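Local coordinates for putative hemin ABC transport system, membrane protein (Burkholderia cenocepacia J2315, PDB 5B57) that probably serves as the membrane-spanning subunit of a heme ABC importer, a FecCD-type permease that would let heme pass across the cell membrane, at residues Leu313-Cys318 with Ala339-Ala344; Ile61-Met66 with Ala334-Ala339; Arg186-Arg191 with Leu200-Ala205. All coordinates share one frame; numbering follows the deposited sequence.

How the contacts relate
All three contacts are apolar helix packings in one membrane subunit, differing in depth and neighbours. Contacts 1 and 2 use neighbouring turns of helix 327-352; Ala339 lies in both ranges but takes part only in contact 2. Helix 311-323 packs on that helix in contact 1, buried about 10 Å from the chain's centre, and helix 54-72 in contact 2, only partly buried. Contact 3, its centre 29 Å and 35 Å from theirs, is buried too, though about 23 Å from the chain's centre, and joins helices 168-188 and 196-220 beside a second subunit. A leucine methyl in contact 1 and a methionine sulfur in contact 2 do most of the touching; in contact 3 alanines bring backbones closer.

Contact 1. Residues Leu313-Cys318 with Ala339-Ala344; sequences LVAPHC and ALLTLA
Val314 and Ala315 receive the side chain of Leu341 where two consecutive helices of the FecCD permease fold, 311-323 and 327-352, pass each other inside the protein. Val314 comes first: its CB is directed at helix 327-352, and CG1, anti to the backbone N (chi1 170°), stands 4.1 Å from CD1 of Leu341, the two side chains crossing at about a right angle. Ala315 follows, and its CB lies 4.2 Å from the same CD1 of Leu341, so one methyl touches both neighbours. Pro316 turns to helix 94-128, meeting Ala123 and Gln126. Having no N-H, it leaves its N without a bond to the preceding turn, and the helix kinks here. His317 faces helix 360-378, where its ring meets that of Phe371 with the planes nearly perpendicular, while its ND1 is hydrogen-bonded to NH2 of Arg320. The bonding bridges the kink through a shared acceptor: O of Val314 takes an i+3 bond from His317 N at 3.0 Å and an i+4 bond from Cys318 N at 3.2 Å.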
ATOM      1  N   LEU A 313      14.793  10.492  -3.467  1.00 24.89           N
ATOM      2  CA  LEU A 313      14.407   9.483  -2.484  1.00 23.24           C
ATOM      3  C   LEU A 313      15.400   9.460  -1.328  1.00 23.50           C
ATOM      4  O   LEU A 313      15.007   9.615  -0.170  1.00 25.37           O
ATOM      5  CB  LEU A 313      14.326   8.110  -3.149  1.00 23.03           C
ATOM      6  CG  LEU A 313      12.991   7.376  -3.329  1.00 24.74           C
ATOM      7  CD1 LEU A 313      12.008   8.145  -4.181  1.00 24.49           C
ATOM      8  CD2 LEU A 313      13.232   6.024  -3.967  1.00 25.12           C
ATOM      9  N   VAL A 314      16.692   9.329  -1.644  1.00 23.14           N
ATOM     10  CA  VAL A 314      17.746   9.200  -0.632  1.00 23.46           C
ATOM     11  C   VAL A 314      17.831  10.442   0.257  1.00 25.53           C
ATOM     12  O   VAL A 314      17.809  10.351   1.484  1.00 27.84           O
ATOM     13  CB  VAL A 314      19.104   8.927  -1.309  1.00 21.53           C
ATOM     14  CG1 VAL A 314      20.236   9.029  -0.288  1.00 19.80           C
ATOM     15  CG2 VAL A 314      19.102   7.581  -1.998  1.00 20.59           C
ATOM     16  N   ALA A 315      18.010  11.609  -0.336  1.00 25.16           N
ATOM     17  CA  ALA A 315      18.350  12.752   0.500  1.00 25.12           C
ATOM     18  C   ALA A 315      17.278  13.049   1.539  1.00 26.12           C
ATOM     19  O   ALA A 315      17.613  13.062   2.732  1.00 28.54           O
ATOM     20  CB  ALA A 315      18.692  13.960  -0.371  1.00 25.13           C
ATOM     21  N   PRO A 316      15.995  13.225   1.208  1.00 25.79           N
ATOM     22  CA  PRO A 316      15.039  13.572   2.274  1.00 27.03           C
ATOM     23  C   PRO A 316      14.845  12.469   3.280  1.00 30.67           C
ATOM     24  O   PRO A 316      14.242  12.721   4.334  1.00 33.46           O
ATOM     25  CB  PRO A 316      13.742  13.870   1.518  1.00 27.08           C
ATOM     26  CG  PRO A 316      13.864  13.150   0.288  1.00 27.47           C
ATOM     27  CD  PRO A 316      15.314  13.027  -0.077  1.00 25.32           C
ATOM     28  N   HIS A 317      15.350  11.265   3.007  1.00 31.82           N
ATOM     29  CA  HIS A 317      15.240  10.173   3.961  1.00 32.28           C
ATOM     30  C   HIS A 317      16.345  10.185   5.003  1.00 33.25           C
ATOM     31  O   HIS A 317      16.101   9.812   6.149  1.00 36.00           O
ATOM     32  CB  HIS A 317      15.246   8.824   3.248  1.00 33.18           C
ATOM     33  CG  HIS A 317      14.778   7.698   4.117  1.00 36.54           C
ATOM     34  ND1 HIS A 317      13.442   7.447   4.359  1.00 36.48           N
ATOM     35  CD2 HIS A 317      15.468   6.785   4.840  1.00 37.41           C
ATOM     36  CE1 HIS A 317      13.331   6.412   5.171  1.00 35.91           C
ATOM     37  NE2 HIS A 317      14.546   5.996   5.482  1.00 37.35           N
ATOM     38  N   CYS A 318      17.551  10.605   4.662  1.00 31.63           N
ATOM     39  CA  CYS A 318      18.577  10.667   5.696  1.00 31.15           C
ATOM     40  C   CYS A 318      18.365  11.877   6.586  1.00 30.95           C
ATOM     41  O   CYS A 318      18.520  11.788   7.813  1.00 32.56           O
ATOM     42  CB  CYS A 318      19.969  10.691   5.068  1.00 31.98           C
ATOM     43  SG  CYS A 318      20.196   9.466   3.762  1.00 33.54           S
ATOM     44  N   ALA A 339      22.175  18.454  -2.860  1.00 29.66           N
ATOM     45  CA  ALA A 339      23.269  19.133  -3.529  1.00 26.52           C
ATOM     46  C   ALA A 339      24.601  18.509  -3.143  1.00 25.87           C
ATOM     47  O   ALA A 339      25.454  18.266  -4.005  1.00 26.00           O
ATOM     48  CB  ALA A 339      23.232  20.622  -3.197  1.00 26.32           C
ATOM     49  N   LEU A 340      24.778  18.178  -1.866  1.00 26.17           N
ATOM     50  CA  LEU A 340      26.025  17.535  -1.464  1.00 27.95           C
ATOM     51  C   LEU A 340      26.201  16.168  -2.135  1.00 26.33           C
ATOM     52  O   LEU A 340      27.284  15.846  -2.632  1.00 25.84           O
ATOM     53  CB  LEU A 340      26.102  17.414   0.060  1.00 26.75           C
ATOM     54  CG  LEU A 340      27.441  16.829   0.498  1.00 26.50           C
ATOM     55  CD1 LEU A 340      28.622  17.683   0.004  1.00 26.82           C
ATOM     56  CD2 LEU A 340      27.473  16.703   1.994  1.00 27.30           C
ATOM     57  N   LEU A 341      25.147  15.362  -2.191  1.00 22.80           N
ATOM     58  CA  LEU A 341      25.295  14.030  -2.777  1.00 24.85           C
ATOM     59  C   LEU A 341      25.479  14.082  -4.303  1.00 24.73           C
ATOM     60  O   LEU A 341      26.306  13.355  -4.859  1.00 22.96           O
ATOM     61  CB  LEU A 341      24.091  13.155  -2.390  1.00 24.64           C
ATOM     62  CG  LEU A 341      23.991  12.750  -0.912  1.00 24.88           C
ATOM     63  CD1 LEU A 341      22.567  12.367  -0.577  1.00 22.81           C
ATOM     64  CD2 LEU A 341      24.934  11.605  -0.577  1.00 25.38           C
ATOM     65  N   THR A 342      24.703  14.916  -5.005  1.00 23.57           N
ATOM     66  CA  THR A 342      24.808  14.993  -6.466  1.00 24.58           C
ATOM     67  C   THR A 342      26.203  15.411  -6.898  1.00 27.31           C
ATOM     68  O   THR A 342      26.795  14.835  -7.817  1.00 29.09           O
ATOM     69  CB  THR A 342      23.801  16.001  -7.002  1.00 21.44           C
ATOM     70  OG1 THR A 342      22.498  15.648  -6.544  1.00 20.47           O
ATOM     71  CG2 THR A 342      23.834  16.035  -8.508  1.00 21.54           C
ATOM     72  N   LEU A 343      26.710  16.460  -6.265  1.00 27.34           N
ATOM     73  CA  LEU A 343      28.055  16.938  -6.534  1.00 28.60           C
ATOM     74  C   LEU A 343      29.099  15.856  -6.244  1.00 28.86           C
ATOM     75  O   LEU A 343      30.005  15.617  -7.048  1.00 26.55           O
ATOM     76  CB  LEU A 343      28.259  18.184  -5.687  1.00 29.47           C
ATOM     77  CG  LEU A 343      29.510  19.014  -5.666  1.00 31.78           C
ATOM     78  CD1 LEU A 343      29.730  19.653  -7.018  1.00 32.07           C
ATOM     79  CD2 LEU A 343      29.211  20.039  -4.603  1.00 31.91           C
ATOM     80  N   ALA A 344      28.978  15.180  -5.098  1.00 29.54           N
ATOM     81  CA  ALA A 344      29.843  14.037  -4.821  1.00 30.62           C
ATOM     82  C   ALA A 344      29.767  13.002  -5.942  1.00 30.72           C
ATOM     83  O   ALA A 344      30.791  12.391  -6.303  1.00 26.71           O
ATOM     84  CB  ALA A 344      29.465  13.412  -3.478  1.00 25.86           C
TER

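Contact 2. Residues Ile61-Met66 with Ala334-Ala339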
ATOM      1  N   ILE A  61      28.207  23.918   5.119  1.00 44.06           N
ATOM      2  CA  ILE A  61      29.667  24.008   5.080  1.00 44.95           C
ATOM      3  C   ILE A  61      30.237  22.901   4.194  1.00 45.02           C
ATOM      4  O   ILE A  61      30.971  23.171   3.234  1.00 45.10           O
ATOM      5  CB  ILE A  61      30.269  23.967   6.502  1.00 46.03           C
ATOM      6  CG1 ILE A  61      29.625  25.014   7.417  1.00 46.35           C
ATOM      7  CG2 ILE A  61      31.763  24.201   6.479  1.00 46.25           C
ATOM      8  CD1 ILE A  61      29.453  26.379   6.794  1.00 45.48           C
ATOM      9  N   LEU A  62      29.884  21.640   4.484  1.00 44.26           N
ATOM     10  CA  LEU A  62      30.421  20.516   3.712  1.00 43.90           C
ATOM     11  C   LEU A  62      30.145  20.690   2.223  1.00 42.82           C
ATOM     12  O   LEU A  62      31.040  20.518   1.389  1.00 43.75           O
ATOM     13  CB  LEU A  62      29.835  19.195   4.211  1.00 43.09           C
ATOM     14  CG  LEU A  62      30.776  18.193   4.890  1.00 42.90           C
ATOM     15  CD1 LEU A  62      30.142  16.783   4.865  1.00 41.15           C
ATOM     16  CD2 LEU A  62      32.174  18.222   4.274  1.00 38.52           C
ATOM     17  N   MET A  63      28.907  21.044   1.871  1.00 41.00           N
ATOM     18  CA  MET A  63      28.585  21.325   0.475  1.00 39.46           C
ATOM     19  C   MET A  63      29.473  22.445  -0.064  1.00 40.40           C
ATOM     20  O   MET A  63      30.174  22.271  -1.070  1.00 40.31           O
ATOM     21  CB  MET A  63      27.095  21.677   0.341  1.00 37.42           C
ATOM     22  CG  MET A  63      26.665  22.160  -1.049  1.00 36.12           C
ATOM     23  SD  MET A  63      25.255  23.313  -1.083  1.00 35.21           S
ATOM     24  CE  MET A  63      26.036  24.869  -0.618  1.00 36.65           C
ATOM     25  N   GLY A  64      29.472  23.596   0.614  1.00 41.81           N
ATOM     26  CA  GLY A  64      30.309  24.702   0.169  1.00 37.11           C
ATOM     27  C   GLY A  64      31.747  24.288  -0.049  1.00 43.13           C
ATOM     28  O   GLY A  64      32.336  24.580  -1.089  1.00 38.44           O
ATOM     29  N   ALA A  65      32.331  23.584   0.925  1.00 45.36           N
ATOM     30  CA  ALA A  65      33.718  23.139   0.814  1.00 47.47           C
ATOM     31  C   ALA A  65      33.912  22.288  -0.425  1.00 47.70           C
ATOM     32  O   ALA A  65      34.643  22.677  -1.340  1.00 39.85           O
ATOM     33  CB  ALA A  65      34.142  22.334   2.040  1.00 48.42           C
ATOM     34  N   MET A  66      33.276  21.127  -0.444  1.00 48.61           N
ATOM     35  CA  MET A  66      33.253  20.251  -1.605  1.00 50.66           C
ATOM     36  C   MET A  66      33.059  21.016  -2.915  1.00 52.22           C
ATOM     37  O   MET A  66      33.784  20.797  -3.895  1.00 51.81           O
ATOM     38  CB  MET A  66      32.141  19.221  -1.444  1.00 50.61           C
ATOM     39  CG  MET A  66      31.802  18.579  -2.738  1.00 53.44           C
ATOM     40  SD  MET A  66      31.681  16.816  -2.537  1.00 60.15           S
ATOM     41  CE  MET A  66      33.386  16.413  -2.145  1.00 62.90           C
ATOM     42  N   ALA A 334      17.075  18.483   3.137  1.00 25.75           N
ATOM     43  CA  ALA A 334      17.217  17.533   2.050  1.00 27.09           C
ATOM     44  C   ALA A 334      17.871  18.181   0.832  1.00 29.42           C
ATOM     45  O   ALA A 334      18.690  17.554   0.144  1.00 28.73           O
ATOM     46  CB  ALA A 334      15.855  16.950   1.703  1.00 26.87           C
ATOM     47  N   ALA A 335      17.549  19.450   0.569  1.00 32.11           N
ATOM     48  CA  ALA A 335      18.152  20.139  -0.569  1.00 30.79           C
ATOM     49  C   ALA A 335      19.669  20.303  -0.390  1.00 32.78           C
ATOM     50  O   ALA A 335      20.434  20.004  -1.318  1.00 31.67           O
ATOM     51  CB  ALA A 335      17.446  21.475  -0.810  1.00 27.46           C
ATOM     52  N   LEU A 336      20.131  20.723   0.799  1.00 33.33           N
ATOM     53  CA  LEU A 336      21.571  20.749   1.048  1.00 22.64           C
ATOM     54  C   LEU A 336      22.194  19.368   0.862  1.00 22.54           C
ATOM     55  O   LEU A 336      23.157  19.209   0.103  1.00 29.53           O
ATOM     56  CB  LEU A 336      21.873  21.268   2.442  1.00 23.56           C
ATOM     57  CG  LEU A 336      21.543  22.699   2.847  1.00 24.06           C
ATOM     58  CD1 LEU A 336      22.006  22.882   4.270  1.00 25.11           C
ATOM     59  CD2 LEU A 336      22.237  23.667   1.936  1.00 24.57           C
ATOM     60  N   LEU A 337      21.662  18.351   1.543  1.00 29.77           N
ATOM     61  CA  LEU A 337      22.219  17.009   1.376  1.00 29.75           C
ATOM     62  C   LEU A 337      22.093  16.506  -0.067  1.00 30.39           C
ATOM     63  O   LEU A 337      22.969  15.766  -0.557  1.00 31.07           O
ATOM     64  CB  LEU A 337      21.555  16.019   2.328  1.00 28.16           C
ATOM     65  CG  LEU A 337      22.180  14.628   2.161  1.00 27.73           C
ATOM     66  CD1 LEU A 337      23.659  14.665   2.581  1.00 28.86           C
ATOM     67  CD2 LEU A 337      21.391  13.528   2.877  1.00 27.63           C
ATOM     68  N   GLY A 338      21.029  16.883  -0.777  1.00 28.72           N
ATOM     69  CA  GLY A 338      20.938  16.486  -2.175  1.00 28.61           C
ATOM     70  C   GLY A 338      22.010  17.143  -3.027  1.00 28.11           C
ATOM     71  O   GLY A 338      22.672  16.496  -3.840  1.00 27.20           O
ATOM     72  N   ALA A 339      22.175  18.454  -2.860  1.00 29.66           N
ATOM     73  CA  ALA A 339      23.269  19.133  -3.529  1.00 26.52           C
ATOM     74  C   ALA A 339      24.601  18.509  -3.143  1.00 25.87           C
ATOM     75  O   ALA A 339      25.454  18.266  -4.005  1.00 26.00           O
ATOM     76  CB  ALA A 339      23.232  20.622  -3.197  1.00 26.32           C
TER
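Met63 and Ala339 mark the closest passage of two helix segments that run in roughly the same direction, their CA atoms 7.0 Å apart. The first segment belongs to helix 54-72 and the second to helix 327-352, so the contact joins two membrane helices far apart in sequence, near the beginning and near the end of this FecCD-type permease. Met63 does all the reaching from its side. Its CG is anti to the backbone N (chi1 173°), which sends the chain out from helix 54-72, and the bend at chi3 (79°) then turns the terminal methyl aside, leaving the sulfur at the front. SD of Met63 comes to 4.0 Å from CB of Ala339, the small residue that lets it approach the opposing backbone. On its other contact, SD of Met63 lies 4.3 Å from CD2 of Leu336, one turn earlier on helix 327-352. The CA-CB bond of Leu336 does not point at Met63, but the side chain reaches out far enough for its CD2 branch to come near the thioether. CE of Met63 stays a little farther away, 4.7 Å from CD2 of Leu336. Leu112 of helix 94-128 touches both Met63 and Ala339, making the site a three-helix junction. Leu336 also packs on Leu59 and Ala60 of helix 54-72, and its side chain is about 8 Å from a bound decyl maltoside, a detergent molecule. Apart from the sulfur, everything that meets here is a methyl or methylene group, and all contacts lie at van der Waals distance. The attraction is therefore dispersive, with the polarisable thioether as its centre, and would be expected to set no strict direction for the Met63 chain.

Contact 3. Residues Arg186-Arg191 with Leu200-Ala205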
ATOM      1  N   ARG A 186      -5.159  16.788 -14.887  1.00 46.64           N
ATOM      2  CA  ARG A 186      -6.549  16.907 -15.326  1.00 50.21           C
ATOM      3  C   ARG A 186      -7.269  15.559 -15.332  1.00 48.52           C
ATOM      4  O   ARG A 186      -8.453  15.487 -14.975  1.00 49.50           O
ATOM      5  CB  ARG A 186      -6.626  17.551 -16.707  1.00 54.13           C
ATOM      6  CG  ARG A 186      -7.301  18.917 -16.688  1.00 58.52           C
ATOM      7  CD  ARG A 186      -8.795  18.847 -16.308  1.00 62.58           C
ATOM      8  NE  ARG A 186      -9.634  18.351 -17.408  1.00 66.25           N
ATOM      9  CZ  ARG A 186     -10.164  19.106 -18.378  1.00 70.08           C
ATOM     10  NH1 ARG A 186      -9.966  20.421 -18.421  1.00 71.82           N
ATOM     11  NH2 ARG A 186     -10.899  18.537 -19.324  1.00 71.55           N
ATOM     12  N   LEU A 187      -6.576  14.478 -15.728  1.00 45.84           N
ATOM     13  CA  LEU A 187      -7.227  13.166 -15.807  1.00 45.30           C
ATOM     14  C   LEU A 187      -7.636  12.653 -14.431  1.00 45.76           C
ATOM     15  O   LEU A 187      -8.654  11.952 -14.298  1.00 46.91           O
ATOM     16  CB  LEU A 187      -6.312  12.148 -16.492  1.00 42.44           C
ATOM     17  CG  LEU A 187      -6.066  12.253 -18.002  1.00 43.04           C
ATOM     18  CD1 LEU A 187      -5.287  11.040 -18.436  1.00 41.53           C
ATOM     19  CD2 LEU A 187      -7.343  12.398 -18.845  1.00 44.94           C
ATOM     20  N   ALA A 188      -6.865  13.004 -13.396  1.00 44.55           N
ATOM     21  CA  ALA A 188      -7.130  12.516 -12.048  1.00 45.09           C
ATOM     22  C   ALA A 188      -8.113  13.411 -11.307  1.00 50.36           C
ATOM     23  O   ALA A 188      -8.934  12.919 -10.525  1.00 48.42           O
ATOM     24  CB  ALA A 188      -5.826  12.409 -11.265  1.00 40.95           C
ATOM     25  N   ALA A 189      -8.044  14.721 -11.534  1.00 57.06           N
ATOM     26  CA  ALA A 189      -8.899  15.649 -10.814  1.00 66.44           C
ATOM     27  C   ALA A 189     -10.240  15.819 -11.521  1.00 75.68           C
ATOM     28  O   ALA A 189     -10.337  15.780 -12.754  1.00 78.49           O
ATOM     29  CB  ALA A 189      -8.204  16.999 -10.641  1.00 66.08           C
ATOM     30  N   SER A 190     -11.285  16.004 -10.712  1.00 84.14           N
ATOM     31  CA  SER A 190     -12.669  15.993 -11.168  1.00 94.03           C
ATOM     32  C   SER A 190     -13.345  17.354 -11.035  1.00106.17           C
ATOM     33  O   SER A 190     -14.576  17.418 -10.949  1.00108.93           O
ATOM     34  CB  SER A 190     -13.454  14.935 -10.393  1.00 94.47           C
ATOM     35  OG  SER A 190     -13.131  14.986  -9.013  1.00 93.91           O
ATOM     36  N   ARG A 191     -12.568  18.437 -11.021  1.00117.95           N
ATOM     37  CA  ARG A 191     -13.089  19.802 -10.878  1.00123.19           C
ATOM     38  C   ARG A 191     -13.989  19.964  -9.641  1.00126.70           C
ATOM     39  O   ARG A 191     -15.197  20.176  -9.782  1.00133.81           O
ATOM     40  CB  ARG A 191     -13.866  20.223 -12.139  1.00124.04           C
ATOM     41  CG  ARG A 191     -13.028  20.376 -13.399  1.00122.59           C
ATOM     42  CD  ARG A 191     -13.897  20.798 -14.576  1.00126.63           C
ATOM     43  NE  ARG A 191     -13.120  20.986 -15.802  1.00126.96           N
ATOM     44  CZ  ARG A 191     -13.639  21.332 -16.977  1.00129.60           C
ATOM     45  NH1 ARG A 191     -14.942  21.533 -17.097  1.00133.34           N
ATOM     46  NH2 ARG A 191     -12.853  21.479 -18.038  1.00128.35           N
ATOM     47  N   LEU A 200      -1.974   8.659  -9.329  1.00 34.59           N
ATOM     48  CA  LEU A 200      -1.026   7.595  -9.642  1.00 34.75           C
ATOM     49  C   LEU A 200      -1.528   6.747 -10.800  1.00 38.14           C
ATOM     50  O   LEU A 200      -0.730   6.287 -11.626  1.00 41.07           O
ATOM     51  CB  LEU A 200      -0.774   6.741  -8.399  1.00 33.05           C
ATOM     52  CG  LEU A 200       0.043   7.433  -7.307  1.00 33.03           C
ATOM     53  CD1 LEU A 200       0.252   6.489  -6.126  1.00 33.31           C
ATOM     54  CD2 LEU A 200       1.385   7.959  -7.874  1.00 31.75           C
ATOM     55  N   LEU A 201      -2.854   6.558 -10.897  1.00 34.74           N
ATOM     56  CA  LEU A 201      -3.419   5.764 -11.990  1.00 31.43           C
ATOM     57  C   LEU A 201      -3.370   6.519 -13.326  1.00 31.00           C
ATOM     58  O   LEU A 201      -3.006   5.943 -14.360  1.00 30.87           O
ATOM     59  CB  LEU A 201      -4.846   5.345 -11.635  1.00 30.31           C
ATOM     60  CG  LEU A 201      -5.187   3.845 -11.705  1.00 29.92           C
ATOM     61  CD1 LEU A 201      -4.157   2.955 -11.018  1.00 29.24           C
ATOM     62  CD2 LEU A 201      -6.537   3.599 -11.075  1.00 30.14           C
ATOM     63  N   ALA A 202      -3.712   7.806 -13.339  1.00 30.58           N
ATOM     64  CA  ALA A 202      -3.489   8.595 -14.547  1.00 30.66           C
ATOM     65  C   ALA A 202      -2.032   8.540 -14.975  1.00 31.32           C
ATOM     66  O   ALA A 202      -1.736   8.384 -16.162  1.00 31.62           O
ATOM     67  CB  ALA A 202      -3.918  10.046 -14.324  1.00 31.85           C
ATOM     68  N   GLY A 203      -1.113   8.688 -14.022  1.00 31.65           N
ATOM     69  CA  GLY A 203       0.304   8.599 -14.332  1.00 31.52           C
ATOM     70  C   GLY A 203       0.693   7.296 -14.993  1.00 31.42           C
ATOM     71  O   GLY A 203       1.380   7.293 -16.012  1.00 32.33           O
ATOM     72  N   ILE A 204       0.254   6.167 -14.433  1.00 32.05           N
ATOM     73  CA  ILE A 204       0.542   4.881 -15.079  1.00 32.61           C
ATOM     74  C   ILE A 204       0.050   4.884 -16.522  1.00 33.00           C
ATOM     75  O   ILE A 204       0.739   4.411 -17.436  1.00 32.09           O
ATOM     76  CB  ILE A 204      -0.085   3.708 -14.299  1.00 34.80           C
ATOM     77  CG1 ILE A 204       0.308   3.705 -12.819  1.00 35.81           C
ATOM     78  CG2 ILE A 204       0.295   2.397 -14.987  1.00 36.52           C
ATOM     79  CD1 ILE A 204       1.767   4.005 -12.574  1.00 39.51           C
ATOM     80  N   ALA A 205      -1.155   5.409 -16.748  1.00 34.59           N
ATOM     81  CA  ALA A 205      -1.729   5.349 -18.083  1.00 33.99           C
ATOM     82  C   ALA A 205      -1.065   6.356 -19.011  1.00 35.19           C
ATOM     83  O   ALA A 205      -0.753   6.018 -20.162  1.00 38.20           O
ATOM     84  CB  ALA A 205      -3.243   5.556 -18.012  1.00 33.44           C
TER
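Leu187 and Ala188, in the last turn of helix 168-188, face Ala202 of helix 196-220 where two successive membrane helices come close. CB of Leu187 makes the nearest approach, 3.9 Å from CB of Ala202. From there CG turns anti to the carbonyl carbon (chi1 -72°), beside the backbone N, and lies 4.8 Å from the Ala202 CB. The tip divides: CD1 of Leu187 leans onward along helix 196-220, toward Ala205, 4.5 Å from CB of Ala202 and 5.9 Å from CB of Ala205, whereas CD2 turns away to 6.1 Å from CB of Ala202. Farther along helix 196-220, Ile206 also touches this leucine. Ala188 adds the second half of the contact, with its CB 4.3 Å from CB of Ala202; the backbones are closest at this pair, CA to CA 5.9 Å. Such proximity is possible because both residues carry only a methyl, and Ala202 offers its single CB to Leu187 and Ala188 alike. At Ala189 the chain leaves helical geometry and begins the short connection to helix 196-220. Here a second subunit, another copy of the protein, comes in: Arg380 of that subunit donates a hydrogen bond to the O of Ala188 and a weak one to the O of Leu187, while its Phe372 packs on Ile204 and Ala205. The contact thus has two kinds of chemistry. Between the helices it is apolar, with two alanines allowing the close approach and Leu187 covering its flank, while the carbonyls at the helix end take up an arginine whose positive charge would probably complement the negative end of the helix dipole, tying this turn to the subunit interface.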